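Local coordinates for protein splicing factor U2AF 35 KDA subunit (Homo sapiens, PDB 1JMT) that pairs with the large U2AF subunit and helps select the 3' splice site in pre-mRNA splicing, here represented by its central RRM domain, at residues Ser28-Glu31 and Met32-Tyr36; Asp37-Phe40 and Glu41-Thr45; Glu46-Lys50 and Tyr51-Glu55. The protein carries 1 engineered substitution. All blocks are in the same frame, centred on the assembly; numbering follows the deposited sequence.

Interaction 1. Residues Ser28-Glu31 and Met32-Tyr36; sequences SDVE and MQEHY
Met32 and Ser28 meet first through the backbone, on one unbroken run of alpha-helix in which 28-31 leads straight into 32-36. Met32 N donates to Ser28 O at 3.0 Å, Gln33 N to Asp29 O at 3.0 Å and His35 N to Glu31 O at 2.8 Å, the ordinary i to i+4 ladder. The methionine side chain then runs back along the helix toward its N terminus. CG lies beside the backbone N (chi1 -70°), and a bend at chi3 (-86°) brings the terminal methyl CE to 3.5 Å from Ser28 OG and 3.8 Å from Asp29 OD1. A flexible, unbranched thioether suits this place because it can follow the helix surface over two small polar neighbours. On another side Val30 and Glu34 lie alongside each other, pointing the same way, though how closely they touch is less certain. The amide of Gln33 turns elsewhere, its NE2 bonding to Asp37, while His35 ND1 bonds to Tyr10 OH and its side chain packs on an aromatic residue of the bound peptide. With Glu31 OE2 and Glu34 OE1 6.2 Å apart, the acidic groups probably repel mildly, so cohesion here probably comes chiefly from backbone hydrogen bonds, with the methionine methyl resting against polar oxygens.

Interaction 2. Residues Asp37-Phe40 and Glu41-Thr45; sequences DEFF and EEVFT
Phe39 and Val43 are joined by the backbone bond Val43 N to Phe39 O, one of four i to i+4 bonds that carry the helix from 37-40 into 41-45. Their side chains lie alongside each other: with CG1 anti to the backbone N (chi1 178°), Val43 CG2 falls beside that N and sits over one face of the Phe39 ring, 4.0 Å from the centroid and 18° off the normal. This CH-pi contact is displaced toward the rim, with Phe39 CZ 3.8 Å from Val43 CG2. Phe40 and Phe44 repeat the spacing more loosely, Phe40 CD2 lying 4.2 Å from Phe44 CB. Polar residues take the outer side. A water donates to Glu38 O and to Glu41 OE1, each at 2.8 Å; Thr45 OG1 also bonds to Glu41 OE2, though the modelled 2.5 Å is suspiciously short and its exact length doubtful. Glu38 OE1 pairs with a basic side chain of the bound peptide, outside this helix, and Glu42 O accepts a hydrogen bond from an aromatic one. The apolar residues face strand 54-59, where Val43 meets Met57 and Phe40 meets Val59. Such an amphipathic first helix, packed on the sheet, belongs to the RRM fold; here Phe39, Glu38 and Glu42 also meet the bound peptide.

Interaction 3. Residues Glu46-Lys50 and Tyr51-Glu55; sequences EMEEK and YGEVE
Backbone hydrogen bonds to Met47 O end the helix: this one carbonyl accepts from both Tyr51 N and Gly52 N, each at 3.0 Å. Gly52 N lies in the carbonyl plane, whereas Tyr51 N stands 42° out of it, and the i to i+5 bond from Gly52 makes the last turn a wider, pi-type one. Gly52 leaves the helix at positive phi (140°), where a side chain would jam against the preceding carbonyl, so glycine fits. A CA-H...O contact joins Glu48 CA and Gly52 O at 3.2 Å. A side-chain hydrogen bond ties helix to strand: Glu48 OE2 accepts from Val54 N at 2.8 Å through its anti lone pair, nearly straight, with an N-H...O angle of 176°. A water also donates to OE2 and to Val54 O. Apolar packing makes up the rest. Met47 CB touches Val54 CG2 at 3.7 Å, and bends at chi2 and chi3 bring CE to the edge of the Tyr51 ring, 3.8 Å from CE1, in a Met-aromatic contact whose sulfur lies obliquely, 5.3 Å from the centroid. Tyr51 OH bonds to Asp87 and Arg91, and its ring packs on helix 78-88. The arrangement is the turn from first helix to second strand in the RRM's beta-alpha-beta-beta-alpha-beta fold.

In the fold
From the N terminus, the three contacts follow in series along helix 22-51, the third running off its end, and none nests in or crosses another. Interactions 1 and 2 close nothing larger than successive helical turns, their centres about 13 Å apart. Interaction 1 belongs to the more exposed, N-terminal half of the helix and reaches strand 3-11 through His35, whereas interaction 2 lies nearer the centre of the molecule, touching both strand 54-59 and the bound peptide. Interaction 3 closes the short turn that leads into that strand, and it reaches interaction 2 where Phe44 CE1 packs on Val54 CB at 3.6 Å. Its side chains also extend to strand 68-75, so the long helix is tied to three neighbouring strands of the sheet.

Interaction 1. Residues Ser28-Glu31 and Met32-Tyr36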
ATOM      1  N   SER A  28     -19.597 -12.280  -0.706  1.00 43.33           N
ATOM      2  CA  SER A  28     -18.807 -11.143  -1.150  1.00 48.16           C
ATOM      3  C   SER A  28     -18.241 -10.382   0.051  1.00 47.15           C
ATOM      4  O   SER A  28     -17.087  -9.967   0.039  1.00 40.58           O
ATOM      5  CB  SER A  28     -19.676 -10.219  -2.005  1.00 45.79           C
ATOM      6  OG  SER A  28     -18.967  -9.061  -2.394  1.00 56.37           O
ATOM      7  N   ASP A  29     -19.047 -10.205   1.094  1.00 48.13           N
ATOM      8  CA  ASP A  29     -18.575  -9.505   2.282  1.00 50.15           C
ATOM      9  C   ASP A  29     -17.395 -10.244   2.898  1.00 50.22           C
ATOM     10  O   ASP A  29     -16.377  -9.636   3.236  1.00 48.21           O
ATOM     11  CB  ASP A  29     -19.680  -9.383   3.340  1.00 53.16           C
ATOM     12  CG  ASP A  29     -20.821  -8.491   2.899  1.00 58.05           C
ATOM     13  OD1 ASP A  29     -20.566  -7.511   2.167  1.00 58.44           O
ATOM     14  OD2 ASP A  29     -21.974  -8.764   3.301  1.00 63.63           O
ATOM     15  N   VAL A  30     -17.542 -11.558   3.044  1.00 46.12           N
ATOM     16  CA  VAL A  30     -16.492 -12.382   3.632  1.00 45.92           C
ATOM     17  C   VAL A  30     -15.187 -12.336   2.833  1.00 43.95           C
ATOM     18  O   VAL A  30     -14.115 -12.118   3.394  1.00 40.25           O
ATOM     19  CB  VAL A  30     -16.943 -13.861   3.759  1.00 47.46           C
ATOM     20  CG1 VAL A  30     -15.810 -14.712   4.328  1.00 48.81           C
ATOM     21  CG2 VAL A  30     -18.163 -13.951   4.665  1.00 52.11           C
ATOM     22  N   GLU A  31     -15.276 -12.534   1.524  1.00 40.02           N
ATOM     23  CA  GLU A  31     -14.082 -12.529   0.694  1.00 46.33           C
ATOM     24  C   GLU A  31     -13.380 -11.172   0.704  1.00 46.38           C
ATOM     25  O   GLU A  31     -12.153 -11.111   0.747  1.00 48.91           O
ATOM     26  CB  GLU A  31     -14.441 -12.953  -0.728  1.00 42.16           C
ATOM     27  CG  GLU A  31     -15.165 -14.288  -0.754  1.00 52.14           C
ATOM     28  CD  GLU A  31     -15.428 -14.800  -2.151  1.00 50.65           C
ATOM     29  OE1 GLU A  31     -15.984 -14.043  -2.972  1.00 62.96           O
ATOM     30  OE2 GLU A  31     -15.085 -15.967  -2.423  1.00 58.96           O
ATOM     31  N   MET A  32     -14.151 -10.088   0.675  1.00 47.92           N
ATOM     32  CA  MET A  32     -13.562  -8.757   0.709  1.00 49.21           C
ATOM     33  C   MET A  32     -12.818  -8.578   2.028  1.00 50.90           C
ATOM     34  O   MET A  32     -11.678  -8.115   2.050  1.00 49.35           O
ATOM     35  CB  MET A  32     -14.632  -7.673   0.587  1.00 52.40           C
ATOM     36  CG  MET A  32     -15.280  -7.570  -0.777  1.00 62.69           C
ATOM     37  SD  MET A  32     -16.209  -6.023  -0.961  1.00 76.22           S
ATOM     38  CE  MET A  32     -17.804  -6.490  -0.253  1.00 76.15           C
ATOM     39  N   GLN A  33     -13.473  -8.956   3.122  1.00 46.46           N
ATOM     40  CA  GLN A  33     -12.889  -8.844   4.452  1.00 45.78           C
ATOM     41  C   GLN A  33     -11.596  -9.641   4.575  1.00 42.97           C
ATOM     42  O   GLN A  33     -10.621  -9.155   5.143  1.00 39.95           O
ATOM     43  CB  GLN A  33     -13.881  -9.329   5.515  1.00 47.60           C
ATOM     44  CG  GLN A  33     -13.398  -9.123   6.946  1.00 48.92           C
ATOM     45  CD  GLN A  33     -13.164  -7.655   7.280  1.00 57.16           C
ATOM     46  OE1 GLN A  33     -14.080  -6.836   7.207  1.00 62.36           O
ATOM     47  NE2 GLN A  33     -11.934  -7.318   7.642  1.00 63.92           N
ATOM     48  N   GLU A  34     -11.595 -10.864   4.048  1.00 38.01           N
ATOM     49  CA  GLU A  34     -10.413 -11.723   4.099  1.00 40.21           C
ATOM     50  C   GLU A  34      -9.301 -11.176   3.203  1.00 39.55           C
ATOM     51  O   GLU A  34      -8.116 -11.293   3.520  1.00 39.37           O
ATOM     52  CB  GLU A  34     -10.771 -13.151   3.668  1.00 40.33           C
ATOM     53  CG  GLU A  34     -11.962 -13.745   4.427  1.00 48.55           C
ATOM     54  CD  GLU A  34     -12.181 -15.222   4.137  1.00 47.43           C
ATOM     55  OE1 GLU A  34     -12.045 -15.632   2.965  1.00 41.78           O
ATOM     56  OE2 GLU A  34     -12.501 -15.970   5.085  1.00 53.38           O
ATOM     57  N   HIS A  35      -9.690 -10.587   2.080  1.00 35.82           N
ATOM     58  CA  HIS A  35      -8.729 -10.017   1.148  1.00 37.52           C
ATOM     59  C   HIS A  35      -8.149  -8.755   1.785  1.00 38.20           C
ATOM     60  O   HIS A  35      -6.973  -8.443   1.613  1.00 40.30           O
ATOM     61  CB  HIS A  35      -9.425  -9.699  -0.181  1.00 39.07           C
ATOM     62  CG  HIS A  35      -8.536  -9.054  -1.202  1.00 45.04           C
ATOM     63  ND1 HIS A  35      -8.348  -7.691  -1.271  1.00 48.11           N
ATOM     64  CD2 HIS A  35      -7.795  -9.590  -2.201  1.00 45.11           C
ATOM     65  CE1 HIS A  35      -7.531  -7.411  -2.275  1.00 44.76           C
ATOM     66  NE2 HIS A  35      -7.182  -8.546  -2.854  1.00 45.34           N
ATOM     67  N   TYR A  36      -8.982  -8.048   2.541  1.00 33.96           N
ATOM     68  CA  TYR A  36      -8.571  -6.832   3.230  1.00 34.68           C
ATOM     69  C   TYR A  36      -7.574  -7.173   4.334  1.00 38.52           C
ATOM     70  O   TYR A  36      -6.529  -6.527   4.467  1.00 41.71           O
ATOM     71  CB  TYR A  36      -9.791  -6.141   3.843  1.00 34.87           C
ATOM     72  CG  TYR A  36      -9.470  -4.921   4.673  1.00 36.97           C
ATOM     73  CD1 TYR A  36      -9.444  -3.652   4.097  1.00 43.14           C
ATOM     74  CD2 TYR A  36      -9.181  -5.032   6.037  1.00 36.73           C
ATOM     75  CE1 TYR A  36      -9.140  -2.520   4.852  1.00 40.35           C
ATOM     76  CE2 TYR A  36      -8.871  -3.905   6.807  1.00 37.11           C
ATOM     77  CZ  TYR A  36      -8.853  -2.652   6.201  1.00 40.17           C
ATOM     78  OH  TYR A  36      -8.545  -1.533   6.926  1.00 36.77           O
TER

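Interaction 2. Residues Asp37-Phe40 and Glu41-Thr45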
ATOM      1  N   ASP A  37      -7.899  -8.187   5.128  1.00 38.99           N
ATOM      2  CA  ASP A  37      -7.027  -8.599   6.222  1.00 38.82           C
ATOM      3  C   ASP A  37      -5.698  -9.152   5.709  1.00 36.10           C
ATOM      4  O   ASP A  37      -4.653  -8.929   6.319  1.00 38.05           O
ATOM      5  CB  ASP A  37      -7.720  -9.643   7.107  1.00 42.54           C
ATOM      6  CG  ASP A  37      -8.981  -9.110   7.763  1.00 49.64           C
ATOM      7  OD1 ASP A  37      -9.056  -7.893   8.040  1.00 51.33           O
ATOM      8  OD2 ASP A  37      -9.899  -9.917   8.017  1.00 57.85           O
ATOM      9  N   GLU A  38      -5.740  -9.877   4.595  1.00 35.95           N
ATOM     10  CA  GLU A  38      -4.526 -10.432   4.007  1.00 38.58           C
ATOM     11  C   GLU A  38      -3.627  -9.277   3.561  1.00 40.53           C
ATOM     12  O   GLU A  38      -2.416  -9.284   3.788  1.00 35.84           O
ATOM     13  CB  GLU A  38      -4.868 -11.298   2.791  1.00 45.34           C
ATOM     14  CG  GLU A  38      -3.643 -11.752   1.991  1.00 54.02           C
ATOM     15  CD  GLU A  38      -4.002 -12.549   0.742  1.00 61.72           C
ATOM     16  OE1 GLU A  38      -4.689 -12.003  -0.147  1.00 60.35           O
ATOM     17  OE2 GLU A  38      -3.591 -13.726   0.649  1.00 67.20           O
ATOM     18  N   PHE A  39      -4.239  -8.284   2.925  1.00 37.28           N
ATOM     19  CA  PHE A  39      -3.514  -7.116   2.442  1.00 38.02           C
ATOM     20  C   PHE A  39      -2.873  -6.373   3.607  1.00 33.59           C
ATOM     21  O   PHE A  39      -1.688  -6.036   3.565  1.00 30.94           O
ATOM     22  CB  PHE A  39      -4.470  -6.175   1.713  1.00 33.07           C
ATOM     23  CG  PHE A  39      -3.825  -4.910   1.234  1.00 34.76           C
ATOM     24  CD1 PHE A  39      -3.054  -4.898   0.074  1.00 35.51           C
ATOM     25  CD2 PHE A  39      -3.984  -3.723   1.948  1.00 33.04           C
ATOM     26  CE1 PHE A  39      -2.453  -3.719  -0.367  1.00 35.66           C
ATOM     27  CE2 PHE A  39      -3.387  -2.541   1.516  1.00 27.67           C
ATOM     28  CZ  PHE A  39      -2.620  -2.539   0.358  1.00 34.15           C
ATOM     29  N   PHE A  40      -3.677  -6.131   4.640  1.00 34.63           N
ATOM     30  CA  PHE A  40      -3.255  -5.414   5.840  1.00 30.91           C
ATOM     31  C   PHE A  40      -2.008  -6.052   6.451  1.00 32.30           C
ATOM     32  O   PHE A  40      -0.988  -5.390   6.643  1.00 33.68           O
ATOM     33  CB  PHE A  40      -4.397  -5.415   6.864  1.00 26.45           C
ATOM     34  CG  PHE A  40      -4.231  -4.411   7.966  1.00 30.35           C
ATOM     35  CD1 PHE A  40      -4.962  -3.227   7.957  1.00 29.25           C
ATOM     36  CD2 PHE A  40      -3.348  -4.642   9.013  1.00 34.35           C
ATOM     37  CE1 PHE A  40      -4.819  -2.287   8.973  1.00 29.72           C
ATOM     38  CE2 PHE A  40      -3.195  -3.706  10.035  1.00 35.38           C
ATOM     39  CZ  PHE A  40      -3.934  -2.525  10.015  1.00 35.91           C
ATOM     40  N   GLU A  41      -2.102  -7.343   6.750  1.00 34.78           N
ATOM     41  CA  GLU A  41      -0.998  -8.092   7.334  1.00 37.96           C
ATOM     42  C   GLU A  41       0.217  -7.980   6.421  1.00 36.92           C
ATOM     43  O   GLU A  41       1.346  -7.757   6.871  1.00 39.55           O
ATOM     44  CB  GLU A  41      -1.419  -9.558   7.503  1.00 44.46           C
ATOM     45  CG  GLU A  41      -0.389 -10.472   8.152  1.00 57.43           C
ATOM     46  CD  GLU A  41       0.725 -10.875   7.203  1.00 72.54           C
ATOM     47  OE1 GLU A  41       0.425 -11.419   6.119  1.00 79.84           O
ATOM     48  OE2 GLU A  41       1.905 -10.651   7.545  1.00 79.76           O
ATOM     49  N   GLU A  42      -0.032  -8.114   5.125  1.00 38.33           N
ATOM     50  CA  GLU A  42       1.019  -8.030   4.124  1.00 42.55           C
ATOM     51  C   GLU A  42       1.805  -6.721   4.246  1.00 36.05           C
ATOM     52  O   GLU A  42       3.038  -6.722   4.257  1.00 32.09           O
ATOM     53  CB  GLU A  42       0.407  -8.123   2.731  1.00 50.01           C
ATOM     54  CG  GLU A  42       1.427  -8.267   1.632  1.00 64.07           C
ATOM     55  CD  GLU A  42       2.000  -9.664   1.565  1.00 69.55           C
ATOM     56  OE1 GLU A  42       1.277 -10.582   1.121  1.00 74.38           O
ATOM     57  OE2 GLU A  42       3.170  -9.845   1.960  1.00 75.29           O
ATOM     58  N   VAL A  43       1.085  -5.608   4.349  1.00 32.81           N
ATOM     59  CA  VAL A  43       1.721  -4.299   4.443  1.00 32.08           C
ATOM     60  C   VAL A  43       2.292  -4.032   5.830  1.00 34.47           C
ATOM     61  O   VAL A  43       3.444  -3.606   5.971  1.00 28.40           O
ATOM     62  CB  VAL A  43       0.720  -3.183   4.045  1.00 32.06           C
ATOM     63  CG1 VAL A  43       1.365  -1.800   4.190  1.00 24.08           C
ATOM     64  CG2 VAL A  43       0.270  -3.409   2.606  1.00 30.65           C
ATOM     65  N   PHE A  44       1.488  -4.293   6.854  1.00 33.18           N
ATOM     66  CA  PHE A  44       1.919  -4.095   8.228  1.00 28.95           C
ATOM     67  C   PHE A  44       3.242  -4.808   8.524  1.00 30.66           C
ATOM     68  O   PHE A  44       4.201  -4.187   8.991  1.00 28.63           O
ATOM     69  CB  PHE A  44       0.853  -4.605   9.194  1.00 29.92           C
ATOM     70  CG  PHE A  44       1.209  -4.402  10.640  1.00 30.33           C
ATOM     71  CD1 PHE A  44       1.068  -3.150  11.236  1.00 33.93           C
ATOM     72  CD2 PHE A  44       1.713  -5.453  11.397  1.00 31.64           C
ATOM     73  CE1 PHE A  44       1.428  -2.949  12.569  1.00 38.01           C
ATOM     74  CE2 PHE A  44       2.078  -5.264  12.736  1.00 37.83           C
ATOM     75  CZ  PHE A  44       1.935  -4.012  13.323  1.00 38.06           C
ATOM     76  N   THR A  45       3.288  -6.110   8.245  1.00 34.28           N
ATOM     77  CA  THR A  45       4.485  -6.908   8.496  1.00 34.47           C
ATOM     78  C   THR A  45       5.724  -6.299   7.854  1.00 34.12           C
ATOM     79  O   THR A  45       6.774  -6.181   8.491  1.00 34.98           O
ATOM     80  CB  THR A  45       4.308  -8.347   7.985  1.00 39.72           C
ATOM     81  OG1 THR A  45       3.299  -9.001   8.762  1.00 43.45           O
ATOM     82  CG2 THR A  45       5.618  -9.127   8.095  1.00 41.65           C
TER
HETATM   83  O   HOH W   1      -1.404 -11.911   4.065  1.00 63.44           O

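Interaction 3. Residues Glu46-Lys50 and Tyr51-Glu55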
ATOM      1  N   GLU A  46       5.605  -5.915   6.591  1.00 29.60           N
ATOM      2  CA  GLU A  46       6.728  -5.307   5.900  1.00 32.47           C
ATOM      3  C   GLU A  46       7.119  -3.991   6.576  1.00 32.79           C
ATOM      4  O   GLU A  46       8.309  -3.710   6.738  1.00 29.21           O
ATOM      5  CB  GLU A  46       6.377  -5.068   4.427  1.00 32.01           C
ATOM      6  CG  GLU A  46       7.505  -4.468   3.591  1.00 37.39           C
ATOM      7  CD  GLU A  46       8.754  -5.352   3.517  1.00 42.80           C
ATOM      8  OE1 GLU A  46       8.639  -6.583   3.676  1.00 35.55           O
ATOM      9  OE2 GLU A  46       9.853  -4.811   3.278  1.00 42.39           O
ATOM     10  N   MET A  47       6.131  -3.190   6.986  1.00 32.51           N
ATOM     11  CA  MET A  47       6.431  -1.910   7.648  1.00 32.99           C
ATOM     12  C   MET A  47       7.281  -2.120   8.894  1.00 36.80           C
ATOM     13  O   MET A  47       8.257  -1.397   9.123  1.00 35.69           O
ATOM     14  CB  MET A  47       5.150  -1.163   8.048  1.00 31.01           C
ATOM     15  CG  MET A  47       4.297  -0.667   6.882  1.00 29.30           C
ATOM     16  SD  MET A  47       5.197   0.427   5.762  1.00 31.14           S
ATOM     17  CE  MET A  47       5.643  -0.746   4.496  1.00 31.37           C
ATOM     18  N   GLU A  48       6.914  -3.112   9.697  1.00 37.90           N
ATOM     19  CA  GLU A  48       7.651  -3.401  10.922  1.00 45.01           C
ATOM     20  C   GLU A  48       8.961  -4.130  10.661  1.00 44.09           C
ATOM     21  O   GLU A  48       9.939  -3.899  11.340  1.00 45.62           O
ATOM     22  CB  GLU A  48       6.789  -4.224  11.887  1.00 43.29           C
ATOM     23  CG  GLU A  48       5.586  -3.467  12.410  1.00 45.17           C
ATOM     24  CD  GLU A  48       5.448  -3.563  13.918  1.00 54.61           C
ATOM     25  OE1 GLU A  48       5.228  -4.687  14.419  1.00 59.07           O
ATOM     26  OE2 GLU A  48       5.563  -2.517  14.599  1.00 43.25           O
ATOM     27  N   GLU A  49       8.969  -5.011   9.672  1.00 47.65           N
ATOM     28  CA  GLU A  49      10.164  -5.779   9.347  1.00 49.57           C
ATOM     29  C   GLU A  49      11.308  -4.923   8.803  1.00 48.13           C
ATOM     30  O   GLU A  49      12.449  -5.044   9.251  1.00 48.74           O
ATOM     31  CB  GLU A  49       9.811  -6.877   8.335  1.00 60.40           C
ATOM     32  CG  GLU A  49      10.223  -8.282   8.750  1.00 73.91           C
ATOM     33  CD  GLU A  49      11.729  -8.484   8.736  1.00 83.02           C
ATOM     34  OE1 GLU A  49      12.330  -8.391   7.643  1.00 87.81           O
ATOM     35  OE2 GLU A  49      12.309  -8.736   9.816  1.00 87.65           O
ATOM     36  N   LYS A  50      11.013  -4.040   7.859  1.00 45.15           N
ATOM     37  CA  LYS A  50      12.070  -3.234   7.271  1.00 45.40           C
ATOM     38  C   LYS A  50      12.172  -1.758   7.630  1.00 42.89           C
ATOM     39  O   LYS A  50      13.253  -1.186   7.529  1.00 45.53           O
ATOM     40  CB  LYS A  50      12.029  -3.375   5.745  1.00 51.87           C
ATOM     41  CG  LYS A  50      12.335  -4.794   5.268  1.00 67.97           C
ATOM     42  CD  LYS A  50      12.536  -4.855   3.763  1.00 75.54           C
ATOM     43  CE  LYS A  50      12.729  -6.286   3.274  1.00 76.23           C
ATOM     44  NZ  LYS A  50      13.967  -6.901   3.836  1.00 80.76           N
ATOM     45  N   TYR A  51      11.085  -1.130   8.060  1.00 40.36           N
ATOM     46  CA  TYR A  51      11.160   0.294   8.364  1.00 38.86           C
ATOM     47  C   TYR A  51      11.070   0.712   9.820  1.00 43.79           C
ATOM     48  O   TYR A  51      11.568   1.774  10.186  1.00 44.86           O
ATOM     49  CB  TYR A  51      10.105   1.046   7.559  1.00 35.17           C
ATOM     50  CG  TYR A  51      10.233   0.815   6.072  1.00 40.16           C
ATOM     51  CD1 TYR A  51       9.178   0.268   5.344  1.00 37.26           C
ATOM     52  CD2 TYR A  51      11.420   1.105   5.400  1.00 34.17           C
ATOM     53  CE1 TYR A  51       9.302   0.010   3.988  1.00 39.22           C
ATOM     54  CE2 TYR A  51      11.554   0.852   4.036  1.00 42.21           C
ATOM     55  CZ  TYR A  51      10.494   0.302   3.338  1.00 38.23           C
ATOM     56  OH  TYR A  51      10.622   0.031   1.994  1.00 35.06           O
ATOM     57  N   GLY A  52      10.433  -0.095  10.658  1.00 43.23           N
ATOM     58  CA  GLY A  52      10.343   0.286  12.053  1.00 40.64           C
ATOM     59  C   GLY A  52       9.021   0.009  12.728  1.00 44.79           C
ATOM     60  O   GLY A  52       8.067  -0.475  12.114  1.00 43.70           O
ATOM     61  N   GLU A  53       8.974   0.337  14.012  1.00 42.07           N
ATOM     62  CA  GLU A  53       7.797   0.119  14.836  1.00 41.58           C
ATOM     63  C   GLU A  53       6.584   0.932  14.405  1.00 37.95           C
ATOM     64  O   GLU A  53       6.642   2.155  14.275  1.00 36.30           O
ATOM     65  CB  GLU A  53       8.144   0.415  16.300  1.00 45.08           C
ATOM     66  CG  GLU A  53       7.002   0.229  17.278  1.00 56.68           C
ATOM     67  CD  GLU A  53       7.489   0.114  18.713  1.00 61.53           C
ATOM     68  OE1 GLU A  53       6.669   0.315  19.636  1.00 62.20           O
ATOM     69  OE2 GLU A  53       8.686  -0.190  18.915  1.00 60.99           O
ATOM     70  N   VAL A  54       5.476   0.234  14.179  1.00 33.36           N
ATOM     71  CA  VAL A  54       4.247   0.894  13.773  1.00 36.13           C
ATOM     72  C   VAL A  54       3.341   1.161  14.976  1.00 37.10           C
ATOM     73  O   VAL A  54       3.028   0.263  15.754  1.00 37.50           O
ATOM     74  CB  VAL A  54       3.477   0.050  12.746  1.00 35.99           C
ATOM     75  CG1 VAL A  54       2.130   0.693  12.457  1.00 31.12           C
ATOM     76  CG2 VAL A  54       4.294  -0.073  11.459  1.00 35.44           C
ATOM     77  N   GLU A  55       2.925   2.410  15.115  1.00 33.81           N
ATOM     78  CA  GLU A  55       2.052   2.818  16.203  1.00 42.83           C
ATOM     79  C   GLU A  55       0.606   2.571  15.789  1.00 42.33           C
ATOM     80  O   GLU A  55      -0.167   1.954  16.517  1.00 44.82           O
ATOM     81  CB  GLU A  55       2.280   4.298  16.486  1.00 43.04           C
ATOM     82  CG  GLU A  55       1.602   4.842  17.717  1.00 54.93           C
ATOM     83  CD  GLU A  55       2.211   6.164  18.130  1.00 53.13           C
ATOM     84  OE1 GLU A  55       3.414   6.166  18.469  1.00 55.92           O
ATOM     85  OE2 GLU A  55       1.502   7.193  18.102  1.00 59.98           O
TER
HETATM   86  O   HOH W   2       3.484  -2.477  16.314  1.00 50.90           O